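Local coordinates for protein ureidoglycolate hydrolase (Arabidopsis thaliana, PDB 4PXE) that hydrolyses (S)-ureidoglycolate to glyoxylate, carbon dioxide and ammonium as a manganese-dependent, homodimeric M20-family amidohydrolase in purine catabolism, at residues F202-L207 / H378-M383; A348-L353 / S387-I392; V87-H92 / L129-F134; G223-I228 / M391-C396; R150-S155 / V194-G199. All blocks are in the same frame, centred on the assembly; numbering follows the deposited sequence.

Contact 1 (F202-L207 / H378-M383); sequences FAFLEL and HDSLFM
Glu-206 reaches from strand 203-207 to the start of helix 379-383. Glu-206 CB lies 3.1 Å from Ser-380 OG. With CG anti to the backbone N (chi1 -177°) and the chain extended beyond it, the carboxylate is carried off the strand to the first turn of the helix. On the way Glu-206 CG passes 3.9 Å from Ser-380 OG and packs on Gly-90 O, and CD comes near His-378 CB. Glu-206 OE1 accepts twice from one residue: Ser-380 OG at 2.7 Å on its anti lone pair, the one away from OE2, and Ser-380 N at 3.1 Å in a bent bond (142° at the hydrogen). His-378 CB also packs against OE1, with carboxylate and imidazole planes 74° apart. Glu-206 OE2 accepts from Ser-91 OG and from a water at 2.6 Å that is shared with Asp-379 N and OD2; Asp-379 OD1 is hydrogen-bonded to Ser-149 OG. Grips on both oxygens fix the rotation of the carboxylate.

Beside it, Met-383 CG sits 3.7 Å from the centroid of the Phe-204 ring, almost on the ring normal: a CH-pi contact over one face. SD stands higher above it, a more distant Met-aromatic contact. Ser-380 OG meets the ring edge, 3.3 Å from Phe-204 CE2. His-378 binds substrate and its ring meets manganese ligand His-208 edge-to-face, consistent with a second-shell network beside the two-manganese site of this M20 enzyme.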
# COMPACT_ATOMS: atom_id res chain seq x y z
N PHE A 202 13.05 29.06 -30.63
CA PHE A 202 12.15 30.08 -31.17
C PHE A 202 10.73 29.93 -30.61
O PHE A 202 10.08 30.91 -30.27
CB PHE A 202 12.14 29.99 -32.71
CG PHE A 202 11.34 31.07 -33.39
CD1 PHE A 202 11.75 32.39 -33.34
CD2 PHE A 202 10.22 30.75 -34.14
CE1 PHE A 202 11.03 33.38 -33.99
CE2 PHE A 202 9.49 31.73 -34.80
CZ PHE A 202 9.90 33.05 -34.72
N ALA A 203 10.27 28.68 -30.52
CA ALA A 203 8.97 28.38 -29.92
C ALA A 203 8.99 26.91 -29.53
O ALA A 203 9.82 26.15 -30.03
CB ALA A 203 7.84 28.64 -30.90
N PHE A 204 8.08 26.54 -28.63
CA PHE A 204 7.85 25.15 -28.25
C PHE A 204 6.37 24.80 -28.39
O PHE A 204 5.51 25.50 -27.85
CB PHE A 204 8.30 24.86 -26.81
CG PHE A 204 7.93 23.48 -26.36
CD1 PHE A 204 8.71 22.40 -26.73
CD2 PHE A 204 6.78 23.24 -25.62
CE1 PHE A 204 8.37 21.11 -26.36
CE2 PHE A 204 6.43 21.96 -25.25
CZ PHE A 204 7.22 20.90 -25.62
N LEU A 205 6.07 23.71 -29.10
CA LEU A 205 4.69 23.26 -29.30
C LEU A 205 4.51 21.86 -28.74
O LEU A 205 5.37 21.02 -28.92
CB LEU A 205 4.39 23.17 -30.80
CG LEU A 205 4.86 24.31 -31.69
CD1 LEU A 205 4.49 23.98 -33.13
CD2 LEU A 205 4.25 25.62 -31.25
N GLU A 206 3.38 21.60 -28.09
CA GLU A 206 3.06 20.25 -27.65
C GLU A 206 1.69 19.80 -28.15
O GLU A 206 0.69 20.46 -27.89
CB GLU A 206 3.10 20.16 -26.12
CG GLU A 206 2.86 18.75 -25.57
CD GLU A 206 3.22 18.59 -24.10
OE1 GLU A 206 3.50 19.60 -23.41
OE2 GLU A 206 3.23 17.43 -23.63
N LEU A 207 1.67 18.69 -28.88
CA LEU A 207 0.42 18.05 -29.30
C LEU A 207 -0.00 17.09 -28.19
O LEU A 207 0.83 16.33 -27.70
CB LEU A 207 0.68 17.29 -30.60
CG LEU A 207 -0.43 16.34 -31.08
CD1 LEU A 207 -1.73 17.08 -31.40
CD2 LEU A 207 0.06 15.54 -32.28
N HIS A 378 1.52 19.93 -18.07
CA HIS A 378 2.28 19.34 -19.16
C HIS A 378 3.69 19.89 -19.12
O HIS A 378 3.93 20.90 -18.47
CB HIS A 378 1.68 19.76 -20.51
CG HIS A 378 0.24 19.38 -20.69
ND1 HIS A 378 -0.16 18.12 -21.07
CD2 HIS A 378 -0.89 20.12 -20.57
CE1 HIS A 378 -1.48 18.10 -21.17
NE2 HIS A 378 -1.94 19.30 -20.87
N ASP A 379 4.60 19.27 -19.85
CA ASP A 379 5.93 19.85 -20.04
C ASP A 379 5.89 21.27 -20.59
O ASP A 379 6.77 22.08 -20.30
CB ASP A 379 6.77 18.94 -20.93
CG ASP A 379 7.09 17.62 -20.24
OD1 ASP A 379 7.75 17.68 -19.18
OD2 ASP A 379 6.67 16.54 -20.72
N SER A 380 4.86 21.58 -21.38
CA SER A 380 4.64 22.94 -21.89
C SER A 380 4.62 23.98 -20.78
O SER A 380 5.02 25.13 -21.00
CB SER A 380 3.33 22.99 -22.68
OG SER A 380 3.43 22.28 -23.90
N LEU A 381 4.18 23.60 -19.58
CA LEU A 381 4.08 24.54 -18.47
C LEU A 381 5.46 25.11 -18.14
O LEU A 381 5.60 26.31 -17.84
CB LEU A 381 3.48 23.85 -17.24
CG LEU A 381 3.35 24.69 -15.97
CD1 LEU A 381 2.45 25.88 -16.22
CD2 LEU A 381 2.79 23.84 -14.85
N PHE A 382 6.48 24.27 -18.21
CA PHE A 382 7.84 24.68 -17.87
C PHE A 382 8.65 25.16 -19.07
O PHE A 382 9.50 26.06 -18.95
CB PHE A 382 8.54 23.59 -17.07
CG PHE A 382 7.84 23.32 -15.78
CD1 PHE A 382 8.03 24.16 -14.69
CD2 PHE A 382 6.90 22.30 -15.68
CE1 PHE A 382 7.34 23.96 -13.52
CE2 PHE A 382 6.20 22.10 -14.51
CZ PHE A 382 6.42 22.92 -13.43
N MET A 383 8.38 24.59 -20.25
CA MET A 383 8.99 25.09 -21.48
C MET A 383 8.63 26.55 -21.72
O MET A 383 9.42 27.28 -22.33
CB MET A 383 8.58 24.22 -22.68
CG MET A 383 9.16 22.81 -22.66
SD MET A 383 10.97 22.76 -22.52
CE MET A 383 11.44 23.30 -24.17
O HOH W 1 4.06 16.90 -21.26

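Contact 2 (A348-L353 / S387-I392); sequences ALSDKL and SPMGMI
Ala-348 makes the first touch, a loose apolar one: its CB lies 4.4 Å from Met-389 CE. The methionine gets there because its chain starts with CG anti to the backbone N (chi1 172°) and then bends at both following torsions, which brings SD and CE up to Ser-350 and the carbonyl of Leu-349. Leu-349 takes part through that carbonyl: Leu-349 O accepts from a water 3.1 Å away, and the same water accepts from Met-389 N, bridging Leu-349 and Met-389. Ser-350 follows, its CA 3.3 Å from Met-389 O and its hydroxyl alongside the thioether, with OG 3.7 Å from Met-389 SD. That hydroxyl is hydrogen-bonded to Val-225 O, so one serine touches two strands, 222-239 and 389-394.

At Asp-351 the chain passes from the short strand 348-349 into helix 352-364, of which this residue is the N-cap. Asp-351 N donates to Met-389 O at 2.8 Å (156° at the hydrogen), with the N in the carbonyl plane. The side chain lies alongside Pro-388, pointing the same way, with Asp-351 OD2 3.5 Å from Pro-388 CB. OD1 accepts from Val-354 N and, weakly, from Leu-353 N, bonds to amides of the first turn, which have no preceding helical carbonyl to pair with. Replacing the aspartate by an alanine would probably leave the amides of Leu-353 and Val-354 without their cap and strip Pro-388 CB of its carboxylate neighbour.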
# COMPACT_ATOMS: atom_id res chain seq x y z
N ALA A 348 0.58 29.03 -16.61
CA ALA A 348 1.28 29.69 -17.71
C ALA A 348 0.33 30.07 -18.82
O ALA A 348 -0.70 29.43 -19.03
CB ALA A 348 2.40 28.82 -18.25
N LEU A 349 0.68 31.13 -19.54
CA LEU A 349 -0.07 31.57 -20.71
C LEU A 349 0.67 31.16 -21.98
O LEU A 349 1.89 31.29 -22.07
CB LEU A 349 -0.24 33.09 -20.70
CG LEU A 349 -1.18 33.70 -19.66
CD1 LEU A 349 -1.04 35.22 -19.65
CD2 LEU A 349 -2.61 33.31 -19.96
N SER A 350 -0.06 30.66 -22.97
CA SER A 350 0.54 30.40 -24.28
C SER A 350 0.89 31.71 -24.98
O SER A 350 0.24 32.73 -24.78
CB SER A 350 -0.41 29.61 -25.15
OG SER A 350 -0.83 28.45 -24.46
N ASP A 351 1.93 31.66 -25.80
CA ASP A 351 2.38 32.83 -26.55
C ASP A 351 1.33 33.20 -27.61
O ASP A 351 0.79 32.34 -28.31
CB ASP A 351 3.73 32.53 -27.19
CG ASP A 351 4.25 33.69 -28.00
OD1 ASP A 351 3.87 33.80 -29.20
OD2 ASP A 351 5.03 34.49 -27.44
N LYS A 352 1.05 34.50 -27.72
CA LYS A 352 -0.03 34.95 -28.59
C LYS A 352 0.24 34.75 -30.08
O LYS A 352 -0.69 34.51 -30.85
CB LYS A 352 -0.38 36.41 -28.30
CG LYS A 352 -0.80 36.66 -26.85
CD LYS A 352 -1.97 35.77 -26.43
CE LYS A 352 -2.47 36.14 -25.05
NZ LYS A 352 -3.60 35.26 -24.63
N LEU A 353 1.50 34.83 -30.50
CA LEU A 353 1.82 34.58 -31.90
C LEU A 353 1.83 33.08 -32.21
O LEU A 353 1.56 32.68 -33.33
CB LEU A 353 3.14 35.23 -32.30
CG LEU A 353 3.16 36.75 -32.14
CD1 LEU A 353 4.45 37.33 -32.69
CD2 LEU A 353 1.94 37.41 -32.79
N SER A 387 10.84 29.55 -23.65
CA SER A 387 10.49 30.03 -24.98
C SER A 387 8.98 30.20 -25.13
O SER A 387 8.20 29.67 -24.32
CB SER A 387 11.03 29.09 -26.05
OG SER A 387 10.27 27.90 -26.11
N PRO A 388 8.55 30.95 -26.14
CA PRO A 388 7.13 31.03 -26.49
C PRO A 388 6.55 29.62 -26.62
O PRO A 388 7.18 28.76 -27.23
CB PRO A 388 7.15 31.74 -27.84
CG PRO A 388 8.33 32.66 -27.73
CD PRO A 388 9.36 31.89 -26.95
N MET A 389 5.38 29.40 -26.03
CA MET A 389 4.80 28.07 -25.97
C MET A 389 3.39 28.04 -26.52
O MET A 389 2.66 29.03 -26.44
CB MET A 389 4.82 27.60 -24.50
CG MET A 389 4.07 26.29 -24.19
SD MET A 389 2.28 26.48 -23.96
CE MET A 389 2.19 27.35 -22.39
N GLY A 390 2.99 26.89 -27.04
CA GLY A 390 1.59 26.65 -27.33
C GLY A 390 1.31 25.17 -27.29
O GLY A 390 2.24 24.36 -27.34
N MET A 391 0.03 24.81 -27.21
CA MET A 391 -0.37 23.41 -27.27
C MET A 391 -1.52 23.22 -28.24
O MET A 391 -2.41 24.06 -28.34
CB MET A 391 -0.81 22.88 -25.90
CG MET A 391 0.24 22.96 -24.80
SD MET A 391 -0.30 22.04 -23.34
CE MET A 391 -0.23 20.37 -23.99
N ILE A 392 -1.50 22.09 -28.94
CA ILE A 392 -2.60 21.65 -29.78
C ILE A 392 -3.29 20.48 -29.07
O ILE A 392 -2.65 19.46 -28.83
CB ILE A 392 -2.05 21.12 -31.11
CG1 ILE A 392 -1.26 22.21 -31.86
CG2 ILE A 392 -3.18 20.62 -32.01
CD1 ILE A 392 -0.38 21.65 -32.93
O HOH W 2 4.41 31.11 -23.91

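Contact 3 (V87-H92 / L129-F134); sequences VATGSH and LEIILF. With MN (manganese (II) ion), chain C.
Backbone hydrogen bonds pair the 87-91 and 129-133 strands in parallel, with a fifth bond at Phe-134 N; the strand axes are 4.5 Å apart at closest approach and inclined by 24°. The bonds alternate in direction. The shortest is Ile-132 N to Thr-89 O, 2.7 Å; the longest, Ser-91 N to Ile-132 O, is 3.2 Å and also the most bent, 136° at the hydrogen. CA-H...O contacts run between them, among them Gly-90 CA to Ile-132 O at 3.1 Å. Gly-90 has to be glycine on geometric grounds, since a CB there would collide with Ile-132 O.

Apolar contacts divide between the two faces. On the face of Val-87 and Leu-129 the side chains lie side by side, with Val-87 CB 3.8 Å from Leu-129 CD2; on the other, Ala-88 CB meets Ile-132 CD1. Phe-134 CG is anti to the carbonyl carbon (chi1 -64°), which sets the ring edge against Gly-90 and Ser-91, Phe-134 CD2 being 3.4 Å from Ser-91 O, while Ile-132 CG2 sits over the centre of one ring face. Reduced to an alanine, Phe-134 would probably open a gap along Gly-90 and Ser-91 and leave Ile-132 CG2 without its ring.

Metal coordination is the task of His-92: its NE2 binds manganese at 2.3 Å, with three waters, Asp-103 and His-208 as the other ligands.

Strand 73-77 pairs with 129-133 and strand 201-209 with 86-91, so 86-91 and 129-133 each have a strand neighbour on their other edge; helix 410-429 packs on the Val-87 face and helix 379-383 on Ile-132 and Phe-134.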
# COMPACT_ATOMS: atom_id res chain seq x y z
N VAL A 87 12.71 25.50 -33.82
CA VAL A 87 11.33 25.28 -33.38
C VAL A 87 11.26 23.89 -32.77
O VAL A 87 11.60 22.91 -33.43
CB VAL A 87 10.34 25.37 -34.56
CG1 VAL A 87 8.90 25.35 -34.05
CG2 VAL A 87 10.61 26.63 -35.38
N ALA A 88 10.83 23.83 -31.51
CA ALA A 88 10.81 22.57 -30.77
C ALA A 88 9.40 22.05 -30.57
O ALA A 88 8.44 22.81 -30.50
CB ALA A 88 11.51 22.73 -29.42
N THR A 89 9.28 20.73 -30.47
CA THR A 89 8.00 20.11 -30.14
C THR A 89 8.26 18.81 -29.42
O THR A 89 9.28 18.16 -29.66
CB THR A 89 7.13 19.85 -31.40
OG1 THR A 89 5.84 19.36 -31.00
CG2 THR A 89 7.80 18.82 -32.32
N GLY A 90 7.36 18.40 -28.54
CA GLY A 90 7.54 17.12 -27.90
C GLY A 90 6.63 16.88 -26.72
O GLY A 90 5.77 17.71 -26.41
N SER A 91 6.82 15.74 -26.08
CA SER A 91 5.96 15.31 -24.97
C SER A 91 6.66 14.17 -24.24
O SER A 91 7.88 13.98 -24.37
CB SER A 91 4.59 14.88 -25.51
OG SER A 91 3.59 14.88 -24.49
N HIS A 92 5.89 13.40 -23.47
CA HIS A 92 6.47 12.35 -22.62
C HIS A 92 5.92 10.98 -23.03
O HIS A 92 4.89 10.89 -23.70
CB HIS A 92 6.11 12.61 -21.16
CG HIS A 92 4.63 12.56 -20.90
ND1 HIS A 92 4.01 11.46 -20.35
CD2 HIS A 92 3.66 13.47 -21.15
CE1 HIS A 92 2.71 11.70 -20.27
NE2 HIS A 92 2.47 12.91 -20.75
N LEU A 129 14.03 22.04 -36.95
CA LEU A 129 12.96 21.51 -36.12
C LEU A 129 13.55 20.48 -35.18
O LEU A 129 14.39 19.68 -35.58
CB LEU A 129 11.87 20.88 -36.99
CG LEU A 129 11.28 21.75 -38.10
CD1 LEU A 129 10.21 20.97 -38.85
CD2 LEU A 129 10.71 23.04 -37.53
N GLU A 130 13.12 20.49 -33.92
CA GLU A 130 13.65 19.53 -32.96
C GLU A 130 12.56 18.91 -32.10
O GLU A 130 11.76 19.62 -31.49
CB GLU A 130 14.74 20.17 -32.09
CG GLU A 130 15.52 19.17 -31.24
CD GLU A 130 16.83 19.73 -30.71
OE1 GLU A 130 16.82 20.84 -30.14
OE2 GLU A 130 17.87 19.06 -30.88
N ILE A 131 12.54 17.58 -32.08
CA ILE A 131 11.60 16.82 -31.28
C ILE A 131 12.23 16.49 -29.94
O ILE A 131 13.37 16.02 -29.88
CB ILE A 131 11.21 15.50 -31.96
CG1 ILE A 131 10.61 15.78 -33.34
CG2 ILE A 131 10.22 14.72 -31.08
CD1 ILE A 131 10.18 14.52 -34.05
N ILE A 132 11.49 16.74 -28.87
CA ILE A 132 11.97 16.44 -27.52
C ILE A 132 11.12 15.33 -26.91
O ILE A 132 9.89 15.45 -26.81
CB ILE A 132 11.90 17.67 -26.59
CG1 ILE A 132 12.67 18.85 -27.19
CG2 ILE A 132 12.45 17.31 -25.22
CD1 ILE A 132 12.51 20.13 -26.40
N LEU A 133 11.77 14.24 -26.52
CA LEU A 133 11.15 13.27 -25.64
C LEU A 133 11.60 13.61 -24.24
O LEU A 133 12.76 13.37 -23.88
CB LEU A 133 11.56 11.84 -26.03
CG LEU A 133 11.23 10.74 -25.01
CD1 LEU A 133 9.75 10.78 -24.59
CD2 LEU A 133 11.58 9.37 -25.58
N PHE A 134 10.72 14.21 -23.45
CA PHE A 134 11.08 14.56 -22.08
C PHE A 134 11.31 13.29 -21.28
O PHE A 134 10.64 12.28 -21.48
CB PHE A 134 10.00 15.45 -21.47
CG PHE A 134 9.87 16.78 -22.17
CD1 PHE A 134 10.68 17.84 -21.81
CD2 PHE A 134 8.97 16.95 -23.21
CE1 PHE A 134 10.59 19.06 -22.46
CE2 PHE A 134 8.87 18.18 -23.87
CZ PHE A 134 9.68 19.23 -23.49
MN MN C . 0.50 14.07 -20.53
O HOH W 3 1.58 16.02 -20.52
O HOH W 4 0.70 13.55 -18.38
O HOH W 5 -1.13 15.54 -19.37

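Contact 4 (G223-I228 / M391-C396); sequences GVVTAI and MIFIPC
Gly-223 and Phe-393 form an antiparallel hydrogen-bonded pair, Gly-223 N to Phe-393 O at 2.9 Å and Phe-393 N to Gly-223 O at 2.8 Å, both nearly straight (170° and 169° at the hydrogen). Val-225 N adds a third bond to Met-391 O, 3.1 Å long. Past it the strands part, and a water takes over, donating to Val-225 O and accepting from Met-391 N.

Val-225 carries the side-chain contact through CG2 and CB. Val-225 CG2, anti to the carbonyl carbon, stands over the centre of the Phe-393 ring, 3.5 Å from its centroid and only 6° off the normal, a CH-pi contact in which the methyl is almost equidistant from all six ring carbons. Val-225 CB packs on Met-391 CB at 3.6 Å, the two side chains running alongside and pointing the same way. Farther on, the Ile-228 side chain crosses that of Met-391 at about a right angle, its CD1 4.0 Å from Met-391 SD.

Strand 389-394 lies between 222-239 and 201-209, and 222-239 in turn pairs in parallel with 369-374; helix 410-429 covers the face bearing Ile-392, while Met-391 and Phe-393 face His-378.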
# COMPACT_ATOMS: atom_id res chain seq x y z
N GLY A 223 -8.25 21.86 -30.34
CA GLY A 223 -8.23 22.88 -29.30
C GLY A 223 -6.93 23.67 -29.35
O GLY A 223 -5.84 23.10 -29.38
N VAL A 224 -7.05 24.99 -29.42
CA VAL A 224 -5.87 25.84 -29.36
C VAL A 224 -5.73 26.30 -27.92
O VAL A 224 -6.56 27.06 -27.41
CB VAL A 224 -5.99 27.02 -30.33
CG1 VAL A 224 -4.78 27.94 -30.20
CG2 VAL A 224 -6.15 26.51 -31.76
N VAL A 225 -4.70 25.80 -27.24
CA VAL A 225 -4.61 25.99 -25.79
C VAL A 225 -4.03 27.36 -25.45
O VAL A 225 -2.97 27.74 -25.94
CB VAL A 225 -3.74 24.89 -25.16
CG1 VAL A 225 -3.52 25.14 -23.66
CG2 VAL A 225 -4.38 23.53 -25.40
N THR A 226 -4.73 28.10 -24.59
CA THR A 226 -4.32 29.47 -24.28
C THR A 226 -3.63 29.62 -22.92
O THR A 226 -2.96 30.62 -22.66
CB THR A 226 -5.52 30.42 -24.32
OG1 THR A 226 -6.44 30.06 -23.28
CG2 THR A 226 -6.23 30.34 -25.68
N ALA A 227 -3.82 28.65 -22.04
CA ALA A 227 -3.24 28.71 -20.70
C ALA A 227 -3.27 27.32 -20.09
O ALA A 227 -4.03 26.46 -20.53
CB ALA A 227 -4.03 29.69 -19.83
N ILE A 228 -2.44 27.12 -19.08
CA ILE A 228 -2.37 25.86 -18.35
C ILE A 228 -2.62 26.18 -16.87
O ILE A 228 -1.98 27.08 -16.32
CB ILE A 228 -0.99 25.21 -18.51
CG1 ILE A 228 -0.71 24.87 -19.98
CG2 ILE A 228 -0.88 23.96 -17.61
CD1 ILE A 228 0.70 24.39 -20.24
N MET A 391 0.03 24.81 -27.21
CA MET A 391 -0.37 23.41 -27.27
C MET A 391 -1.52 23.22 -28.24
O MET A 391 -2.41 24.06 -28.34
CB MET A 391 -0.81 22.88 -25.90
CG MET A 391 0.24 22.96 -24.80
SD MET A 391 -0.30 22.04 -23.34
CE MET A 391 -0.23 20.37 -23.99
N ILE A 392 -1.50 22.09 -28.94
CA ILE A 392 -2.60 21.65 -29.78
C ILE A 392 -3.29 20.48 -29.07
O ILE A 392 -2.65 19.46 -28.83
CB ILE A 392 -2.05 21.12 -31.11
CG1 ILE A 392 -1.26 22.21 -31.86
CG2 ILE A 392 -3.18 20.62 -32.01
CD1 ILE A 392 -0.38 21.65 -32.93
N PHE A 393 -4.57 20.64 -28.74
CA PHE A 393 -5.38 19.54 -28.21
C PHE A 393 -6.15 18.84 -29.33
O PHE A 393 -6.65 19.49 -30.26
CB PHE A 393 -6.43 20.06 -27.21
CG PHE A 393 -5.94 20.23 -25.79
CD1 PHE A 393 -4.70 19.73 -25.36
CD2 PHE A 393 -6.76 20.86 -24.88
CE1 PHE A 393 -4.32 19.90 -24.01
CE2 PHE A 393 -6.39 21.02 -23.56
CZ PHE A 393 -5.17 20.54 -23.13
N ILE A 394 -6.24 17.52 -29.22
CA ILE A 394 -7.15 16.74 -30.05
C ILE A 394 -8.23 16.11 -29.16
O ILE A 394 -8.04 15.96 -27.94
CB ILE A 394 -6.42 15.64 -30.86
CG1 ILE A 394 -5.71 14.66 -29.92
CG2 ILE A 394 -5.45 16.26 -31.86
CD1 ILE A 394 -5.07 13.50 -30.68
N PRO A 395 -9.37 15.74 -29.74
CA PRO A 395 -10.43 15.15 -28.91
C PRO A 395 -10.04 13.81 -28.32
O PRO A 395 -9.16 13.13 -28.85
CB PRO A 395 -11.58 14.94 -29.91
CG PRO A 395 -11.27 15.87 -31.05
CD PRO A 395 -9.78 15.91 -31.14
N CYS A 396 -10.69 13.45 -27.22
CA CYS A 396 -10.57 12.10 -26.72
C CYS A 396 -11.91 11.65 -26.19
O CYS A 396 -12.73 12.47 -25.76
CB CYS A 396 -9.43 11.95 -25.70
SG CYS A 396 -9.63 12.90 -24.18
O HOH W 6 -1.43 27.20 -28.07

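Contact 5 (R150-S155 / V194-G199); sequences RLLAGS and VFLKKG
Phe-195 lays its ring flat on the end of helix 147-152, with Gly-154 CA 3.7 Å from the ring centroid and 11° off the normal, a CH-pi contact over one face. Its CG stands anti to the carbonyl carbon (chi1 -63°), which swings the ring across the last turn. Leu-151 O approaches obliquely, 3.0 Å from Phe-195 CD1, and Ser-155 O lies near CZ.

The aliphatic neighbours line up differently. Leu-152 and Leu-196 run side by side in the same direction, with Leu-152 CD2 3.7 Å from Leu-196 CG. Leu-152 CD2 is also 3.4 Å from Val-194 O. Val-194 CG1 fits between two leucines, 3.6 Å from Leu-151 CB and 3.9 Å from Leu-152 CD2. A single backbone bond fixes the pairing of the two segments: Leu-196 N donates to Leu-152 O at 2.9 Å, nearly straight (168°) and on a lone pair in the carbonyl plane.

The helix end under the ring is a Schellman motif. Gly-154 has positive phi, and the amides of Gly-154 and Ser-155 bond back to Leu-151 O and Arg-150 O respectively; Ser-155 is then the N-cap of helix 156-164, its OG bonded to Leu-158 N. The loop before strand 201-209 is thereby fastened over a helix-to-helix junction.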
# COMPACT_ATOMS: atom_id res chain seq x y z
N ARG A 150 11.42 20.70 -15.98
CA ARG A 150 11.79 21.60 -14.88
C ARG A 150 13.29 21.85 -14.89
O ARG A 150 13.75 22.96 -14.59
CB ARG A 150 11.38 21.02 -13.53
CG ARG A 150 9.89 21.06 -13.21
CD ARG A 150 9.67 20.39 -11.85
NE ARG A 150 8.27 20.17 -11.50
CZ ARG A 150 7.49 21.06 -10.91
NH1 ARG A 150 7.97 22.27 -10.61
NH2 ARG A 150 6.23 20.76 -10.63
N LEU A 151 14.06 20.81 -15.24
CA LEU A 151 15.51 20.96 -15.38
C LEU A 151 15.89 21.76 -16.62
O LEU A 151 16.76 22.63 -16.55
CB LEU A 151 16.21 19.60 -15.40
CG LEU A 151 16.29 18.88 -14.05
CD1 LEU A 151 16.87 17.49 -14.23
CD2 LEU A 151 17.12 19.68 -13.04
N LEU A 152 15.25 21.49 -17.75
CA LEU A 152 15.54 22.29 -18.95
C LEU A 152 15.27 23.76 -18.67
O LEU A 152 16.00 24.63 -19.17
CB LEU A 152 14.71 21.80 -20.14
CG LEU A 152 15.03 20.38 -20.62
CD1 LEU A 152 13.98 19.89 -21.60
CD2 LEU A 152 16.40 20.34 -21.26
N ALA A 153 14.25 24.05 -17.87
CA ALA A 153 13.90 25.42 -17.52
C ALA A 153 14.75 26.02 -16.39
O ALA A 153 14.47 27.13 -15.93
CB ALA A 153 12.41 25.52 -17.19
N GLY A 154 15.77 25.29 -15.94
CA GLY A 154 16.79 25.86 -15.07
C GLY A 154 16.56 25.84 -13.57
O GLY A 154 17.06 26.72 -12.86
N SER A 155 15.82 24.86 -13.06
CA SER A 155 15.59 24.78 -11.62
C SER A 155 16.83 24.28 -10.88
O SER A 155 17.12 23.09 -10.87
CB SER A 155 14.40 23.87 -11.30
OG SER A 155 14.24 23.76 -9.89
N VAL A 194 22.08 20.37 -18.00
CA VAL A 194 20.77 20.13 -18.60
C VAL A 194 20.06 21.44 -18.95
O VAL A 194 19.26 21.49 -19.90
CB VAL A 194 19.89 19.27 -17.66
CG1 VAL A 194 18.47 19.10 -18.20
CG2 VAL A 194 20.53 17.91 -17.45
N PHE A 195 20.36 22.49 -18.20
CA PHE A 195 19.68 23.78 -18.33
C PHE A 195 19.78 24.33 -19.75
O PHE A 195 20.86 24.35 -20.34
CB PHE A 195 20.29 24.83 -17.39
CG PHE A 195 20.17 24.51 -15.92
CD1 PHE A 195 19.49 23.38 -15.48
CD2 PHE A 195 20.72 25.36 -14.98
CE1 PHE A 195 19.39 23.11 -14.13
CE2 PHE A 195 20.62 25.10 -13.63
CZ PHE A 195 19.95 23.97 -13.20
N LEU A 196 18.65 24.80 -20.28
CA LEU A 196 18.65 25.50 -21.56
C LEU A 196 18.70 26.99 -21.31
O LEU A 196 18.04 27.51 -20.41
CB LEU A 196 17.40 25.16 -22.37
CG LEU A 196 17.18 23.69 -22.69
CD1 LEU A 196 15.97 23.55 -23.61
CD2 LEU A 196 18.43 23.08 -23.31
N LYS A 197 19.49 27.69 -22.12
CA LYS A 197 19.50 29.14 -22.09
C LYS A 197 18.13 29.65 -22.52
O LYS A 197 17.49 29.08 -23.41
CB LYS A 197 20.59 29.66 -23.03
CG LYS A 197 21.42 30.79 -22.44
CD LYS A 197 20.84 32.15 -22.80
CE LYS A 197 20.96 32.41 -24.30
NZ LYS A 197 22.38 32.41 -24.75
N LYS A 198 17.67 30.72 -21.89
CA LYS A 198 16.41 31.34 -22.27
C LYS A 198 16.49 31.81 -23.72
O LYS A 198 17.48 32.41 -24.13
CB LYS A 198 16.11 32.51 -21.34
CG LYS A 198 14.78 33.18 -21.59
CD LYS A 198 14.37 34.02 -20.40
CE LYS A 198 13.00 34.62 -20.61
NZ LYS A 198 11.99 33.57 -20.92
N GLY A 199 15.45 31.51 -24.50
CA GLY A 199 15.42 31.88 -25.91
C GLY A 199 16.20 30.96 -26.83
O GLY A 199 16.40 31.27 -28.00

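Overall arrangement
Contacts 1 to 4 draw on strands that neighbour one another in the order 129-133, 86-91, 201-209, 389-394 and 222-239. Contact 1 is central: its centre lies 7 Å from that of contact 2, 8 Å from contact 3 and 12 Å from contacts 4 and 5. Contacts 2 and 4 share Met-391 and Ile-392, and Met-391 SD packs 3.4 Å from His-378 CD2 of contact 1. Contact 5 lies 24 Å from contact 4 between centres, yet Leu-152 CD1 reaches Phe-134 CE1 of contact 3 at 3.6 Å. Contacts 1 and 3 approach the active site most closely: the side chains of His-378 and His-92 are each about 5 Å from bound glyoxylate, against about 13 Å for Met-389 of contact 2.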